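Local coordinates for protein caspase-3 (Porites astreoides, PDB 6WI4) that probably cleaves protein substrates after aspartate as a cysteine protease of the caspase family, consistent with a part in coral apoptosis, at residues E64-T69 against G101-K106; D107-F112 against K123-Q128. All coordinates share one frame; numbering follows the deposited sequence.

Contact 1 (E64-T69 against G101-K106); sequences EIRRIT and GTMAIK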
ATOM      1  N   GLU A  64      -6.241  16.274   5.525  1.00 14.22           N
ATOM      2  CA  GLU A  64      -4.798  16.142   5.677  1.00 12.50           C
ATOM      3  C   GLU A  64      -4.219  15.161   4.669  1.00 10.77           C
ATOM      4  O   GLU A  64      -3.128  15.394   4.140  1.00 12.21           O
ATOM      5  CB  GLU A  64      -4.465  15.723   7.100  1.00 13.61           C
ATOM      6  CG  GLU A  64      -4.694  16.871   8.087  1.00 14.13           C
ATOM      7  CD  GLU A  64      -4.638  16.448   9.530  1.00 20.83           C
ATOM      8  OE1 GLU A  64      -4.967  15.281   9.842  1.00 16.60           O
ATOM      9  OE2 GLU A  64      -4.286  17.308  10.370  1.00 21.99           O
ATOM     10  N   ILE A  65      -4.937  14.069   4.382  1.00 12.73           N
ATOM     11  CA  ILE A  65      -4.489  13.140   3.346  1.00 11.57           C
ATOM     12  C   ILE A  65      -4.406  13.860   2.006  1.00 11.65           C
ATOM     13  O   ILE A  65      -3.416  13.738   1.274  1.00 12.09           O
ATOM     14  CB  ILE A  65      -5.418  11.911   3.281  1.00  9.32           C
ATOM     15  CG1 ILE A  65      -5.320  11.094   4.568  1.00 13.13           C
ATOM     16  CG2 ILE A  65      -5.054  11.034   2.098  1.00 11.66           C
ATOM     17  CD1 ILE A  65      -6.378  10.013   4.682  1.00 14.37           C
ATOM     18  N   ARG A  66      -5.437  14.644   1.679  1.00 12.87           N
ATOM     19  CA  ARG A  66      -5.426  15.395   0.429  1.00 12.43           C
ATOM     20  C   ARG A  66      -4.284  16.407   0.408  1.00 12.78           C
ATOM     21  O   ARG A  66      -3.628  16.590  -0.626  1.00 16.92           O
ATOM     22  CB  ARG A  66      -6.775  16.091   0.223  1.00 18.39           C
ATOM     23  CG  ARG A  66      -7.946  15.133  -0.018  1.00 18.71           C
ATOM     24  CD  ARG A  66      -9.145  15.854  -0.623  1.00 26.56           C
ATOM     25  NE  ARG A  66     -10.189  14.905  -1.010  1.00 27.67           N
ATOM     26  CZ  ARG A  66     -11.238  14.609  -0.253  1.00 30.30           C
ATOM     27  NH1 ARG A  66     -12.136  13.728  -0.673  1.00 31.81           N
ATOM     28  NH2 ARG A  66     -11.388  15.199   0.924  1.00 30.74           N
ATOM     29  N   ARG A  67      -4.004  17.044   1.549  1.00 12.14           N
ATOM     30  CA  ARG A  67      -2.882  17.978   1.608  1.00 12.76           C
ATOM     31  C   ARG A  67      -1.566  17.267   1.319  1.00 11.83           C
ATOM     32  O   ARG A  67      -0.735  17.766   0.546  1.00 12.18           O
ATOM     33  CB  ARG A  67      -2.835  18.665   2.975  1.00 13.06           C
ATOM     34  CG  ARG A  67      -1.599  19.560   3.173  1.00 13.91           C
ATOM     35  CD  ARG A  67      -1.498  20.128   4.599  1.00 14.88           C
ATOM     36  NE  ARG A  67      -0.184  20.733   4.835  1.00 21.43           N
ATOM     37  CZ  ARG A  67       0.116  21.564   5.835  1.00 22.87           C
ATOM     38  NH1 ARG A  67       1.353  22.034   5.951  1.00 18.00           N
ATOM     39  NH2 ARG A  67      -0.803  21.915   6.731  1.00 24.67           N
ATOM     40  N   ILE A  68      -1.364  16.088   1.917  1.00 10.95           N
ATOM     41  CA  ILE A  68      -0.134  15.337   1.680  1.00 10.89           C
ATOM     42  C   ILE A  68      -0.002  14.982   0.203  1.00 11.73           C
ATOM     43  O   ILE A  68       1.064  15.151  -0.402  1.00 14.22           O
ATOM     44  CB  ILE A  68      -0.093  14.080   2.567  1.00 12.15           C
ATOM     45  CG1 ILE A  68       0.032  14.477   4.037  1.00 12.22           C
ATOM     46  CG2 ILE A  68       1.093  13.214   2.197  1.00 14.36           C
ATOM     47  CD1 ILE A  68      -0.384  13.374   4.994  1.00 12.92           C
ATOM     48  N   THR A  69      -1.078  14.480  -0.404  1.00 12.28           N
ATOM     49  CA  THR A  69      -0.968  14.081  -1.805  1.00 11.32           C
ATOM     50  C   THR A  69      -0.713  15.284  -2.703  1.00 11.27           C
ATOM     51  O   THR A  69       0.074  15.188  -3.648  1.00 13.55           O
ATOM     52  CB  THR A  69      -2.212  13.315  -2.253  1.00 15.75           C
ATOM     53  OG1 THR A  69      -3.363  14.162  -2.197  1.00 20.93           O
ATOM     54  CG2 THR A  69      -2.425  12.114  -1.361  1.00 15.46           C
ATOM     55  N   GLY A 101     -13.760  10.284   8.028  1.00 15.60           N
ATOM     56  CA  GLY A 101     -14.713   9.786   7.055  1.00 17.32           C
ATOM     57  C   GLY A 101     -14.018   9.232   5.825  1.00 16.58           C
ATOM     58  O   GLY A 101     -12.793   9.110   5.778  1.00 16.10           O
ATOM     59  N   THR A 102     -14.830   8.937   4.816  1.00 17.13           N
ATOM     60  CA  THR A 102     -14.371   8.213   3.639  1.00 13.24           C
ATOM     61  C   THR A 102     -13.989   9.154   2.506  1.00 16.32           C
ATOM     62  O   THR A 102     -14.519  10.262   2.374  1.00 20.52           O
ATOM     63  CB  THR A 102     -15.441   7.240   3.133  1.00 18.06           C
ATOM     64  OG1 THR A 102     -16.629   7.970   2.790  1.00 24.27           O
ATOM     65  CG2 THR A 102     -15.773   6.213   4.183  1.00 19.37           C
ATOM     66  N   MET A 103     -13.066   8.687   1.673  1.00 16.26           N
ATOM     67  CA  MET A 103     -12.751   9.343   0.417  1.00 16.72           C
ATOM     68  C   MET A 103     -12.456   8.278  -0.626  1.00 18.93           C
ATOM     69  O   MET A 103     -12.033   7.168  -0.300  1.00 15.71           O
ATOM     70  CB  MET A 103     -11.564  10.305   0.546  1.00 21.21           C
ATOM     71  CG  MET A 103     -10.350   9.690   1.197  1.00 20.01           C
ATOM     72  SD  MET A 103      -8.965  10.831   1.380  1.00 26.06           S
ATOM     73  CE  MET A 103      -8.603  11.188  -0.331  1.00 21.89           C
ATOM     74  N   ALA A 104     -12.689   8.625  -1.886  1.00 17.08           N
ATOM     75  CA  ALA A 104     -12.468   7.680  -2.972  1.00 15.62           C
ATOM     76  C   ALA A 104     -10.979   7.500  -3.234  1.00 17.93           C
ATOM     77  O   ALA A 104     -10.220   8.471  -3.268  1.00 16.94           O
ATOM     78  CB  ALA A 104     -13.161   8.159  -4.244  1.00 21.19           C
ATOM     79  N   ILE A 105     -10.567   6.245  -3.437  1.00 14.86           N
ATOM     80  CA  ILE A 105      -9.174   5.953  -3.769  1.00 14.64           C
ATOM     81  C   ILE A 105      -8.781   6.610  -5.088  1.00 20.89           C
ATOM     82  O   ILE A 105      -7.635   7.039  -5.261  1.00 24.39           O
ATOM     83  CB  ILE A 105      -8.957   4.421  -3.789  1.00 14.74           C
ATOM     84  CG1 ILE A 105      -8.972   3.865  -2.365  1.00 15.96           C
ATOM     85  CG2 ILE A 105      -7.657   4.057  -4.478  1.00 17.25           C
ATOM     86  CD1 ILE A 105      -8.913   2.352  -2.293  1.00 14.74           C
ATOM     87  N   LYS A 106      -9.722   6.719  -6.031  1.00 19.60           N
ATOM     88  CA  LYS A 106      -9.444   7.423  -7.282  1.00 21.38           C
ATOM     89  C   LYS A 106      -8.958   8.848  -7.042  1.00 29.87           C
ATOM     90  O   LYS A 106      -8.125   9.350  -7.805  1.00 31.03           O
ATOM     91  CB  LYS A 106     -10.692   7.438  -8.163  1.00 27.43           C
ATOM     92  CG  LYS A 106     -11.070   6.087  -8.727  1.00 34.15           C
TER
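Met103 reaches across to Ile65 and Arg66 and supplies nearly all that the strand side brings to this meeting, which shows how one long, flexible side chain can join a helix to a strand whose nearest CA atoms, those of Arg66 and Met103, stay 9.5 Å apart. The apolar part is a sulfur-to-methyl contact: Met103 SD lies 4.0 Å from Ile65 CG2, the two side chains meeting at a slant. A chi1 of 51° sets Met103 CG between its own backbone N and carbonyl carbon; from there the chain runs straight to SD and then bends at chi3 (-63°), carrying CE toward Arg66.

The second kind of contact is alkyl against guanidinium. Arg66, extended from CG to NE, approaches from the direction opposite to Met103. The methyl Met103 CE covers one face of the guanidinium and also meets the aliphatic stem, 4.0 Å from Arg66 CG, while Arg66 NH1 comes within 3.7 Å of Met103 CB. Polar links run elsewhere: within helix 62-73, Thr69 OG1 donates to Arg66 O (2.9 Å), tilted 30° from the carbonyl plane. Arg66 NH1 also has a long, weak ion pair with Asp107.

Strand 101-104 is an edge strand of the small antiparallel sheet, where Met103 bonds through its backbone to Ile96, and helix 62-73 covers the central caspase sheet, Ile65 touching Ile87 and Leu108. The chemistry suggests mainly van der Waals contact, small in area, with the exposed arginine laying its flat head and hydrocarbon stem against the S-methyl end of the buried methionine.

Contact 2 (D107-F112 against K123-Q128); sequences DLTAIF and KMFFFQ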
ATOM      1  N   ASP A 107      -9.462   9.512  -5.995  1.00 28.93           N
ATOM      2  CA  ASP A 107      -8.979  10.850  -5.654  1.00 28.68           C
ATOM      3  C   ASP A 107      -7.485  10.844  -5.367  1.00 34.33           C
ATOM      4  O   ASP A 107      -6.740  11.687  -5.881  1.00 37.31           O
ATOM      5  CB  ASP A 107      -9.736  11.393  -4.443  1.00 29.52           C
ATOM      6  CG  ASP A 107     -11.158  11.779  -4.769  1.00 29.08           C
ATOM      7  OD1 ASP A 107     -11.609  11.482  -5.896  1.00 37.04           O
ATOM      8  OD2 ASP A 107     -11.825  12.372  -3.892  1.00 35.55           O
ATOM      9  N   LEU A 108      -7.037   9.913  -4.517  1.00 27.07           N
ATOM     10  CA  LEU A 108      -5.627   9.826  -4.152  1.00 30.41           C
ATOM     11  C   LEU A 108      -4.745   9.754  -5.384  1.00 33.39           C
ATOM     12  O   LEU A 108      -3.762  10.491  -5.512  1.00 40.79           O
ATOM     13  CB  LEU A 108      -5.386   8.592  -3.277  1.00 29.41           C
ATOM     14  CG  LEU A 108      -5.964   8.554  -1.869  1.00 29.43           C
ATOM     15  CD1 LEU A 108      -5.787   7.181  -1.245  1.00 28.61           C
ATOM     16  CD2 LEU A 108      -5.281   9.597  -1.039  1.00 25.99           C
ATOM     17  N   THR A 109      -5.093   8.869  -6.309  1.00 26.49           N
ATOM     18  CA  THR A 109      -4.191   8.499  -7.385  1.00 26.90           C
ATOM     19  C   THR A 109      -4.290   9.437  -8.574  1.00 25.33           C
ATOM     20  O   THR A 109      -3.289   9.651  -9.265  1.00 33.23           O
ATOM     21  CB  THR A 109      -4.477   7.054  -7.812  1.00 25.80           C
ATOM     22  OG1 THR A 109      -5.886   6.884  -7.989  1.00 24.11           O
ATOM     23  CG2 THR A 109      -4.040   6.103  -6.711  1.00 27.25           C
ATOM     24  N   ALA A 110      -5.466  10.035  -8.796  1.00 30.32           N
ATOM     25  CA  ALA A 110      -5.664  10.902  -9.954  1.00 33.58           C
ATOM     26  C   ALA A 110      -4.667  12.051  -9.973  1.00 33.29           C
ATOM     27  O   ALA A 110      -4.111  12.379 -11.028  1.00 40.54           O
ATOM     28  CB  ALA A 110      -7.093  11.446  -9.961  1.00 36.22           C
ATOM     29  N   ILE A 111      -4.413  12.662  -8.815  1.00 33.49           N
ATOM     30  CA  ILE A 111      -3.574  13.851  -8.741  1.00 36.71           C
ATOM     31  C   ILE A 111      -2.139  13.597  -9.205  1.00 31.42           C
ATOM     32  O   ILE A 111      -1.394  14.553  -9.432  1.00 41.00           O
ATOM     33  CB  ILE A 111      -3.618  14.415  -7.301  1.00 37.01           C
ATOM     34  CG1 ILE A 111      -2.988  15.808  -7.227  1.00 42.47           C
ATOM     35  CG2 ILE A 111      -2.941  13.468  -6.330  1.00 30.54           C
ATOM     36  CD1 ILE A 111      -3.636  16.713  -6.203  1.00 37.07           C
ATOM     37  N   PHE A 112      -1.753  12.338  -9.424  1.00 35.00           N
ATOM     38  CA  PHE A 112      -0.405  12.006  -9.871  0.50 31.06           C
ATOM     39  C   PHE A 112      -0.317  11.664 -11.351  1.00 33.90           C
ATOM     40  O   PHE A 112       0.797  11.536 -11.875  1.00 33.37           O
ATOM     41  CB  PHE A 112       0.146  10.836  -9.053  0.50 29.76           C
ATOM     42  CG  PHE A 112       0.379  11.168  -7.616  0.50 25.91           C
ATOM     43  CD1 PHE A 112       1.508  11.868  -7.231  0.50 27.90           C
ATOM     44  CD2 PHE A 112      -0.537  10.793  -6.650  0.50 23.76           C
ATOM     45  CE1 PHE A 112       1.723  12.178  -5.909  0.50 23.22           C
ATOM     46  CE2 PHE A 112      -0.330  11.102  -5.326  0.50 25.22           C
ATOM     47  CZ  PHE A 112       0.804  11.795  -4.953  0.50 21.30           C
ATOM     48  N   LYS A 123       5.054   4.558 -10.155  1.00  9.65           N
ATOM     49  CA  LYS A 123       4.268   5.156  -9.082  1.00  7.92           C
ATOM     50  C   LYS A 123       3.570   4.014  -8.373  1.00 11.45           C
ATOM     51  O   LYS A 123       2.617   3.442  -8.912  1.00 10.99           O
ATOM     52  CB  LYS A 123       3.270   6.169  -9.639  1.00 11.56           C
ATOM     53  CG  LYS A 123       3.963   7.322 -10.391  1.00 14.36           C
ATOM     54  CD  LYS A 123       3.011   8.088 -11.291  1.00 15.68           C
ATOM     55  CE  LYS A 123       2.920   7.497 -12.708  1.00 15.80           C
ATOM     56  NZ  LYS A 123       4.116   7.816 -13.549  1.00 15.99           N
ATOM     57  N   MET A 124       4.060   3.673  -7.190  1.00  9.09           N
ATOM     58  CA  MET A 124       3.619   2.488  -6.461  1.00  9.28           C
ATOM     59  C   MET A 124       2.688   2.893  -5.332  1.00  9.44           C
ATOM     60  O   MET A 124       3.038   3.750  -4.518  1.00 11.87           O
ATOM     61  CB  MET A 124       4.815   1.733  -5.892  1.00 10.44           C
ATOM     62  CG  MET A 124       5.764   1.195  -6.943  1.00 10.63           C
ATOM     63  SD  MET A 124       7.343   0.718  -6.219  1.00 13.59           S
ATOM     64  CE  MET A 124       8.286   2.215  -6.525  1.00 11.92           C
ATOM     65  N   PHE A 125       1.528   2.251  -5.259  1.00  8.83           N
ATOM     66  CA  PHE A 125       0.575   2.474  -4.180  1.00  8.81           C
ATOM     67  C   PHE A 125       0.342   1.163  -3.443  1.00 11.13           C
ATOM     68  O   PHE A 125       0.094   0.132  -4.078  1.00 13.14           O
ATOM     69  CB  PHE A 125      -0.737   3.024  -4.737  1.00 10.29           C
ATOM     70  CG  PHE A 125      -0.629   4.431  -5.206  1.00 10.98           C
ATOM     71  CD1 PHE A 125       0.029   4.733  -6.384  1.00 12.01           C
ATOM     72  CD2 PHE A 125      -1.147   5.465  -4.449  1.00 13.88           C
ATOM     73  CE1 PHE A 125       0.152   6.045  -6.810  1.00 15.30           C
ATOM     74  CE2 PHE A 125      -1.023   6.769  -4.867  1.00 13.33           C
ATOM     75  CZ  PHE A 125      -0.375   7.057  -6.052  1.00 13.25           C
ATOM     76  N   PHE A 126       0.446   1.195  -2.115  1.00  7.42           N
ATOM     77  CA  PHE A 126       0.210   0.029  -1.273  1.00  8.47           C
ATOM     78  C   PHE A 126      -0.940   0.324  -0.325  1.00 10.97           C
ATOM     79  O   PHE A 126      -0.934   1.357   0.353  1.00 11.01           O
ATOM     80  CB  PHE A 126       1.451  -0.342  -0.455  1.00  9.88           C
ATOM     81  CG  PHE A 126       2.670  -0.624  -1.280  1.00  9.23           C
ATOM     82  CD1 PHE A 126       3.516   0.402  -1.672  1.00  8.19           C
ATOM     83  CD2 PHE A 126       2.991  -1.930  -1.630  1.00 10.30           C
ATOM     84  CE1 PHE A 126       4.651   0.140  -2.424  1.00 10.60           C
ATOM     85  CE2 PHE A 126       4.125  -2.196  -2.391  1.00 11.46           C
ATOM     86  CZ  PHE A 126       4.956  -1.159  -2.780  1.00 11.75           C
ATOM     87  N   PHE A 127      -1.903  -0.589  -0.245  1.00  8.00           N
ATOM     88  CA  PHE A 127      -3.091  -0.385   0.578  1.00  8.06           C
ATOM     89  C   PHE A 127      -3.257  -1.540   1.547  1.00 10.12           C
ATOM     90  O   PHE A 127      -3.364  -2.694   1.117  1.00 10.55           O
ATOM     91  CB  PHE A 127      -4.355  -0.289  -0.279  1.00  9.89           C
ATOM     92  CG  PHE A 127      -4.338   0.812  -1.278  1.00 10.24           C
ATOM     93  CD1 PHE A 127      -4.682   2.097  -0.910  1.00 12.83           C
ATOM     94  CD2 PHE A 127      -3.983   0.572  -2.590  1.00 11.22           C
ATOM     95  CE1 PHE A 127      -4.658   3.130  -1.840  1.00 12.03           C
ATOM     96  CE2 PHE A 127      -3.977   1.602  -3.532  1.00 12.64           C
ATOM     97  CZ  PHE A 127      -4.316   2.879  -3.152  1.00 11.91           C
ATOM     98  N   GLN A 128      -3.335  -1.234   2.844  1.00  9.22           N
ATOM     99  CA  GLN A 128      -3.838  -2.171   3.840  1.00  8.46           C
ATOM    100  C   GLN A 128      -5.126  -1.554   4.379  1.00  9.12           C
ATOM    101  O   GLN A 128      -5.084  -0.593   5.151  1.00 10.65           O
ATOM    102  CB  GLN A 128      -2.826  -2.429   4.951  1.00  8.68           C
ATOM    103  CG  GLN A 128      -3.404  -3.196   6.146  1.00  9.61           C
ATOM    104  CD  GLN A 128      -4.031  -4.526   5.756  1.00 10.97           C
ATOM    105  OE1 GLN A 128      -3.468  -5.289   4.964  1.00 10.28           O
ATOM    106  NE2 GLN A 128      -5.198  -4.818   6.323  1.00 10.99           N
TER
HETATM  107  O   HOH W   1       3.452  10.775 -13.812  1.00 27.39           O
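The Phe125 ring takes a methyl over one face and another ring at its edge. Thr109 CG2 stands 3.7 Å from the Phe125 ring centroid, only 16° off the normal, a CH-pi contact placed a little toward the rim. At the edge, near the ring plane, comes Phe112 CD2, 3.8 Å from Phe125 CZ. In the conformer given, one of two modelled for Phe112, the rings form an offset edge-to-face pair, with the edge of Phe125 turned toward the face of Phe112, centroids 5.9 Å apart and planes at 65°. Leu108 CD1 lies at the edge of the Phe127 ring, 4.2 Å from Phe127 CE1.

This is one helix-sheet interface of the alpha/beta/alpha sandwich of the caspase fold: helix 105-110 lies against the central sheet, and alternate residues of strand 123-128, Lys123, Phe125 and Phe127, point toward it. Replacing Phe125 by an alanine would probably leave the Thr109 methyl without its aromatic face and the Phe112 ring without its edge-on neighbour, opening a gap beneath the helix.

At the start of the strand the contact turns polar. Lys123, bent at chi3 (-89°) and again at chi4, brings CD to 4.1 Å from Phe112 O. Lys123 NZ is held mainly by the carbonyl oxygens of Leu118 and Lys121; it also donates to a water (3.0 Å) that gives a weak bond to Phe112 O. The strand runs on to Gln128, whose NE2 hydrogen-bonds an acidic side chain of the bound peptide, so its C-terminal end borders the peptide site.

From the N terminus, the chain passes through helix 62-73, enters the central sheet as strand 83-88 and turns through strands 91-92 and 95-98 of the small antiparallel sheet, whose third strand, 101-104, comes back to the helix; contact 1 closes this excursion of 31 residues. Helix 105-110 follows at once, and a loop of ten residues leads from 112 to strand 123-128, where contact 2 closes. The two loops run in series, neither nested nor crossed. Helix 105-110 serves both, and the sites touch directly: Leu108 CD2 packs 3.5 Å from Ile65 CG2 and also meets Met103 CE. Together they join helix 62-73, the small sheet and helix 105-110 to one another and to the central sheet.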